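Local coordinates for YkuI protein (Bacillus subtilis, PDB 2BAS), which probably acts, through its EAL domain, as a phosphodiesterase that cleaves the second messenger cyclic di-GMP, at residues 196-201 and 230-235. Sequence-based numbering, arbitrary orientation.
Sequences LKIDLQ and LLYEDI
Lys197 and Leu231 run side by side on the barrel-interior face of two adjacent parallel strands, with Lys197 CE resting 3.5 Å from Leu231 CD2. The lysine chain bends at chi3 (87°), and Glu233 crosses it at roughly a right angle, its OE2 forming a long salt bridge of 3.7 Å to Lys197 NZ. Glu146 forms a salt bridge with that ammonium group and Gln253 a hydrogen bond, while Glu233 OE2 also lies close to Asp176, a like charge.

On the outward face the side chains are largely apolar. Ile198 lies alongside Tyr232, pointing the same way, and its CD1 also reaches Leu230 CD2 at 3.8 Å. Leu200 meets Tyr232 at its rim, CG at the ring edge and in its plane, CD1 3.6 Å from Tyr232 CD2, while the phenol hydroxyl is bound by the carbonyl of Asn247.

The backbone ladder is nearly straight at Leu231 N to Leu196 O (2.8 Å, 177°) and fades to a weak bond from Leu200 N to Glu233 O. There Asp199 OD1 accepts from Gln201 N, making an Asx turn as the strand ends.

This is a beta-alpha-beta unit of the TIM-barrel-like EAL fold: helix 211-226 covers Leu196 and Ile198, helix 238-246 packs on Tyr232 and Leu200, and strands 172-178 and 249-252 flank the pair.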
loop_
_atom_site.group_PDB
_atom_site.type_symbol
_atom_site.label_atom_id
_atom_site.label_comp_id
_atom_site.label_asym_id
_atom_site.label_seq_id
_atom_site.Cartn_x
_atom_site.Cartn_y
_atom_site.Cartn_z
ATOM N N LEU A 196 -7.635 1.708 11.967
ATOM C CA LEU A 196 -8.285 1.553 10.678
ATOM C C LEU A 196 -9.272 0.410 10.799
ATOM O O LEU A 196 -8.887 -0.697 11.169
ATOM C CB LEU A 196 -7.246 1.232 9.597
ATOM C CG LEU A 196 -6.151 2.247 9.289
ATOM C CD1 LEU A 196 -5.227 1.690 8.211
ATOM C CD2 LEU A 196 -6.744 3.590 8.853
ATOM N N LYS A 197 -10.543 0.669 10.519
ATOM C CA LYS A 197 -11.559 -0.389 10.558
ATOM C C LYS A 197 -11.806 -0.933 9.159
ATOM O O LYS A 197 -12.190 -0.189 8.248
ATOM C CB LYS A 197 -12.878 0.095 11.147
ATOM C CG LYS A 197 -12.876 0.329 12.640
ATOM C CD LYS A 197 -14.308 0.371 13.230
ATOM C CE LYS A 197 -14.833 -1.027 13.612
ATOM N NZ LYS A 197 -16.013 -0.986 14.554
ATOM N N ILE A 198 -11.575 -2.231 9.001
ATOM C CA ILE A 198 -11.737 -2.912 7.724
ATOM C C ILE A 198 -12.926 -3.868 7.801
ATOM O O ILE A 198 -13.002 -4.707 8.687
ATOM C CB ILE A 198 -10.418 -3.637 7.324
ATOM C CG1 ILE A 198 -9.265 -2.629 7.258
ATOM C CG2 ILE A 198 -10.562 -4.346 5.996
ATOM C CD1 ILE A 198 -7.869 -3.250 7.204
ATOM N N ASP A 199 -13.871 -3.687 6.886
ATOM C CA ASP A 199 -15.064 -4.519 6.760
ATOM C C ASP A 199 -14.720 -5.713 5.873
ATOM O O ASP A 199 -14.001 -5.566 4.889
ATOM C CB ASP A 199 -16.187 -3.685 6.133
ATOM C CG ASP A 199 -17.356 -4.528 5.629
ATOM O OD1 ASP A 199 -17.703 -5.544 6.272
ATOM O OD2 ASP A 199 -17.944 -4.158 4.587
ATOM N N LEU A 200 -15.229 -6.892 6.207
ATOM C CA LEU A 200 -14.886 -8.087 5.438
ATOM C C LEU A 200 -16.074 -8.751 4.739
ATOM O O LEU A 200 -15.978 -9.903 4.302
ATOM C CB LEU A 200 -14.120 -9.094 6.304
ATOM C CG LEU A 200 -12.760 -8.664 6.864
ATOM C CD1 LEU A 200 -12.206 -9.759 7.759
ATOM C CD2 LEU A 200 -11.770 -8.319 5.751
ATOM N N GLN A 201 -17.189 -8.026 4.640
ATOM C CA GLN A 201 -18.346 -8.490 3.881
ATOM C C GLN A 201 -17.953 -8.621 2.416
ATOM O O GLN A 201 -18.315 -9.592 1.746
ATOM C CB GLN A 201 -19.502 -7.498 3.993
ATOM C CG GLN A 201 -20.281 -7.545 5.295
ATOM C CD GLN A 201 -21.142 -6.304 5.494
ATOM O OE1 GLN A 201 -20.641 -5.175 5.448
ATOM N NE2 GLN A 201 -22.441 -6.508 5.721
ATOM N N LEU A 230 -5.028 -2.304 12.902
ATOM C CA LEU A 230 -6.122 -2.733 12.055
ATOM C C LEU A 230 -7.188 -3.429 12.881
ATOM O O LEU A 230 -6.902 -4.360 13.638
ATOM C CB LEU A 230 -5.630 -3.696 10.967
ATOM C CG LEU A 230 -4.474 -3.237 10.081
ATOM C CD1 LEU A 230 -4.002 -4.396 9.220
ATOM C CD2 LEU A 230 -4.865 -2.040 9.213
ATOM N N LEU A 231 -8.421 -2.966 12.717
ATOM C CA LEU A 231 -9.588 -3.612 13.299
ATOM C C LEU A 231 -10.450 -4.220 12.185
ATOM O O LEU A 231 -11.012 -3.499 11.351
ATOM C CB LEU A 231 -10.378 -2.594 14.117
ATOM C CG LEU A 231 -11.766 -2.917 14.669
ATOM C CD1 LEU A 231 -11.862 -4.306 15.232
ATOM C CD2 LEU A 231 -12.134 -1.889 15.734
ATOM N N TYR A 232 -10.527 -5.546 12.148
ATOM C CA TYR A 232 -11.377 -6.210 11.167
ATOM C C TYR A 232 -12.730 -6.428 11.780
ATOM O O TYR A 232 -12.844 -7.109 12.791
ATOM C CB TYR A 232 -10.779 -7.538 10.719
ATOM C CG TYR A 232 -9.549 -7.379 9.870
ATOM C CD1 TYR A 232 -8.310 -7.166 10.447
ATOM C CD2 TYR A 232 -9.621 -7.433 8.489
ATOM C CE1 TYR A 232 -7.180 -7.019 9.669
ATOM C CE2 TYR A 232 -8.490 -7.289 7.707
ATOM C CZ TYR A 232 -7.280 -7.081 8.306
ATOM O OH TYR A 232 -6.149 -6.920 7.551
ATOM N N GLU A 233 -13.747 -5.821 11.174
ATOM C CA GLU A 233 -15.137 -5.960 11.614
ATOM C C GLU A 233 -15.959 -6.776 10.610
ATOM O O GLU A 233 -15.469 -7.132 9.537
ATOM C CB GLU A 233 -15.784 -4.584 11.873
ATOM C CG GLU A 233 -16.000 -3.715 10.651
ATOM C CD GLU A 233 -16.953 -2.553 10.908
ATOM O OE1 GLU A 233 -18.166 -2.789 11.140
ATOM O OE2 GLU A 233 -16.491 -1.390 10.858
ATOM N N ASP A 234 -17.215 -7.043 10.968
ATOM C CA ASP A 234 -18.129 -7.892 10.195
ATOM C C ASP A 234 -17.573 -9.293 9.912
ATOM O O ASP A 234 -17.750 -9.830 8.821
ATOM C CB ASP A 234 -18.584 -7.200 8.904
ATOM C CG ASP A 234 -19.640 -6.121 9.147
ATOM O OD1 ASP A 234 -20.442 -6.243 10.104
ATOM O OD2 ASP A 234 -19.678 -5.144 8.366
ATOM N N ILE A 235 -16.892 -9.865 10.902
ATOM C CA ILE A 235 -16.419 -11.241 10.841
ATOM C C ILE A 235 -17.593 -12.155 11.189
ATOM O O ILE A 235 -18.088 -12.158 12.317
ATOM C CB ILE A 235 -15.255 -11.493 11.820
ATOM C CG1 ILE A 235 -14.029 -10.681 11.409
ATOM C CG2 ILE A 235 -14.898 -12.966 11.857
ATOM C CD1 ILE A 235 -13.012 -10.520 12.502
#